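Local coordinates for protein type II secretion chaperone CpaB (Acinetobacter nosocomialis M2, PDB 6O38) that binds the secreted metalloprotease CpaA as its chaperone and probably assists its export by the type II secretion system, at residues N96-I104 / W114-D122. Numbering follows the deposited sequence.
Sequences NRTGKIVEI and WTGRFDQGD
Trp114 meets Ile104 across a non-hydrogen-bonded antiparallel pair. The methyl CG2 of Ile104 lies over one face of the indole, 4.0 Å from the centroid of its five-membered ring and 27° off the normal, a CH-pi contact. Ile101 reaches the same ring differently, with CG2 at the edge, near the ring plane. At Thr115 the register slips by one residue: its carbonyl O accepts a 2.7 Å bond from Val102 N, lying in the carbonyl plane, and a weak, bent one from Glu103 N (134° at the hydrogen), while Thr115 N returns a 2.8 Å bond to Glu103 O. Gly116 and Ile101 form a non-hydrogen-bonded pair, their CA atoms 4.2 Å apart. Arg117 pairs with Lys100 through two backbone bonds, the shorter being Lys100 N to Arg117 O at 3.0 Å. Phe118 stands opposite Gly99 and presents its ring edge to Thr98 O. Arg97, bent at chi2 and chi3, crosses Phe118 at about a right angle, CG lying 3.7 Å from Phe118 CD1; its guanidinium, too distant for more than a weak cation-pi attraction, forms a salt bridge with Glu146. Beyond the strand end, Asp119 OD2 uses its anti lone pair to accept a 2.6 Å bond from Thr98 OG1, a hydroxyl placed between the backbone N and carbonyl carbon of its own residue (chi1 58°). Asp119 OD1 instead lies against CG and CE of Lys100. The antiparallel ladder joins consecutive strands 95-106 and 111-118 into a beta hairpin within the antiparallel sheet of CpaB, and Val102 and Glu103 facing the single residue Thr115 make a classic beta bulge in it.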
# COMPACT_ATOMS: atom_id res chain seq x y z
N ASN G 96 4.02 8.61 9.12
CA ASN G 96 3.84 8.94 10.54
C ASN G 96 2.33 8.86 10.81
O ASN G 96 1.60 9.82 10.59
CB ASN G 96 4.40 10.31 10.87
CG ASN G 96 4.25 10.67 12.33
OD1 ASN G 96 4.29 9.80 13.20
ND2 ASN G 96 4.07 11.95 12.61
N ARG G 97 1.89 7.70 11.30
CA ARG G 97 0.47 7.44 11.45
C ARG G 97 0.26 6.37 12.51
O ARG G 97 1.20 5.67 12.91
CB ARG G 97 -0.16 7.02 10.12
CG ARG G 97 0.37 5.70 9.58
CD ARG G 97 0.45 5.74 8.06
NE ARG G 97 -0.80 6.20 7.46
CZ ARG G 97 -0.93 6.59 6.20
NH1 ARG G 97 0.13 6.58 5.40
NH2 ARG G 97 -2.10 6.99 5.74
N THR G 98 -0.98 6.25 12.96
CA THR G 98 -1.38 5.28 13.97
C THR G 98 -2.33 4.26 13.37
O THR G 98 -2.86 4.43 12.26
CB THR G 98 -2.04 5.98 15.17
OG1 THR G 98 -3.17 6.74 14.72
CG2 THR G 98 -1.06 6.91 15.86
N GLY G 99 -2.55 3.18 14.12
CA GLY G 99 -3.43 2.11 13.69
C GLY G 99 -3.91 1.33 14.88
O GLY G 99 -3.43 1.50 16.00
N LYS G 100 -4.88 0.45 14.63
CA LYS G 100 -5.51 -0.34 15.68
C LYS G 100 -5.44 -1.82 15.33
O LYS G 100 -5.70 -2.20 14.18
CB LYS G 100 -6.96 0.08 15.91
CG LYS G 100 -7.15 1.58 16.01
CD LYS G 100 -8.17 1.96 17.06
CE LYS G 100 -8.17 3.46 17.29
NZ LYS G 100 -9.02 3.85 18.45
N ILE G 101 -5.11 -2.65 16.32
CA ILE G 101 -5.09 -4.09 16.12
C ILE G 101 -6.51 -4.58 15.89
O ILE G 101 -7.42 -4.28 16.68
CB ILE G 101 -4.44 -4.79 17.32
CG1 ILE G 101 -3.03 -4.26 17.56
CG2 ILE G 101 -4.42 -6.30 17.11
CD1 ILE G 101 -2.05 -4.59 16.45
N VAL G 102 -6.71 -5.34 14.82
CA VAL G 102 -8.03 -5.88 14.51
C VAL G 102 -8.08 -7.40 14.57
O VAL G 102 -9.19 -7.96 14.62
CB VAL G 102 -8.51 -5.40 13.12
CG1 VAL G 102 -8.45 -3.88 13.03
CG2 VAL G 102 -7.68 -6.04 12.01
N GLU G 103 -6.95 -8.10 14.60
CA GLU G 103 -6.96 -9.55 14.49
C GLU G 103 -5.64 -10.10 15.01
O GLU G 103 -4.57 -9.67 14.58
CB GLU G 103 -7.18 -9.97 13.03
CG GLU G 103 -7.82 -11.33 12.85
CD GLU G 103 -8.29 -11.55 11.42
OE1 GLU G 103 -7.66 -11.00 10.50
OE2 GLU G 103 -9.30 -12.26 11.23
N ILE G 104 -5.73 -11.06 15.93
CA ILE G 104 -4.57 -11.77 16.47
C ILE G 104 -4.77 -13.25 16.20
O ILE G 104 -5.77 -13.83 16.65
CB ILE G 104 -4.38 -11.50 17.97
CG1 ILE G 104 -4.38 -10.00 18.26
CG2 ILE G 104 -3.09 -12.14 18.46
CD1 ILE G 104 -4.17 -9.66 19.71
N TRP G 114 -0.20 -10.52 14.10
CA TRP G 114 -1.10 -9.42 14.41
C TRP G 114 -1.46 -8.69 13.12
O TRP G 114 -0.59 -8.41 12.29
CB TRP G 114 -0.47 -8.44 15.40
CG TRP G 114 -0.33 -8.97 16.79
CD1 TRP G 114 -1.18 -8.76 17.83
CD2 TRP G 114 0.74 -9.78 17.30
NE1 TRP G 114 -0.72 -9.39 18.96
CE2 TRP G 114 0.46 -10.03 18.66
CE3 TRP G 114 1.90 -10.32 16.74
CZ2 TRP G 114 1.30 -10.80 19.46
CZ3 TRP G 114 2.73 -11.08 17.54
CH2 TRP G 114 2.42 -11.31 18.88
N THR G 115 -2.74 -8.38 12.96
CA THR G 115 -3.23 -7.62 11.81
C THR G 115 -3.97 -6.38 12.30
O THR G 115 -4.74 -6.45 13.26
CB THR G 115 -4.14 -8.47 10.93
OG1 THR G 115 -3.47 -9.69 10.58
CG2 THR G 115 -4.51 -7.72 9.65
N GLY G 116 -3.73 -5.25 11.63
CA GLY G 116 -4.38 -4.01 12.00
C GLY G 116 -4.63 -3.13 10.79
O GLY G 116 -4.09 -3.35 9.71
N ARG G 117 -5.48 -2.13 10.99
CA ARG G 117 -5.81 -1.15 9.97
C ARG G 117 -5.49 0.26 10.47
O ARG G 117 -5.53 0.53 11.68
CB ARG G 117 -7.28 -1.23 9.54
CG ARG G 117 -7.67 -2.57 8.94
CD ARG G 117 -8.91 -2.43 8.07
NE ARG G 117 -9.18 -3.65 7.31
CZ ARG G 117 -8.73 -3.88 6.09
NH1 ARG G 117 -7.98 -2.97 5.48
NH2 ARG G 117 -9.03 -5.01 5.46
N PHE G 118 -5.20 1.15 9.53
CA PHE G 118 -4.81 2.51 9.87
C PHE G 118 -6.05 3.38 10.08
O PHE G 118 -7.10 3.15 9.49
CB PHE G 118 -3.92 3.09 8.77
CG PHE G 118 -2.61 2.39 8.63
CD1 PHE G 118 -1.60 2.60 9.56
CD2 PHE G 118 -2.38 1.51 7.58
CE1 PHE G 118 -0.38 1.95 9.44
CE2 PHE G 118 -1.16 0.86 7.46
CZ PHE G 118 -0.17 1.08 8.39
N ASP G 119 -5.90 4.39 10.94
CA ASP G 119 -7.03 5.23 11.32
C ASP G 119 -7.45 6.20 10.23
O ASP G 119 -8.65 6.48 10.10
CB ASP G 119 -6.69 6.01 12.60
CG ASP G 119 -6.35 5.11 13.76
OD1 ASP G 119 -7.16 4.20 14.06
OD2 ASP G 119 -5.28 5.30 14.37
N GLN G 120 -6.52 6.73 9.43
CA GLN G 120 -6.87 7.74 8.43
C GLN G 120 -6.50 7.37 7.00
O GLN G 120 -6.51 8.26 6.14
CB GLN G 120 -6.24 9.09 8.79
CG GLN G 120 -6.76 9.73 10.06
CD GLN G 120 -8.25 10.03 10.00
OE1 GLN G 120 -8.78 10.40 8.96
NE2 GLN G 120 -8.92 9.88 11.14
N GLY G 121 -6.20 6.11 6.71
CA GLY G 121 -5.92 5.70 5.35
C GLY G 121 -7.19 5.44 4.56
O GLY G 121 -8.24 6.04 4.80
N ASP G 122 -7.09 4.52 3.59
CA ASP G 122 -8.26 4.02 2.89
C ASP G 122 -8.73 2.75 3.59
O ASP G 122 -7.99 1.75 3.59
CB ASP G 122 -7.94 3.75 1.42
CG ASP G 122 -9.19 3.67 0.57
OD1 ASP G 122 -10.19 3.07 1.01
OD2 ASP G 122 -9.19 4.24 -0.55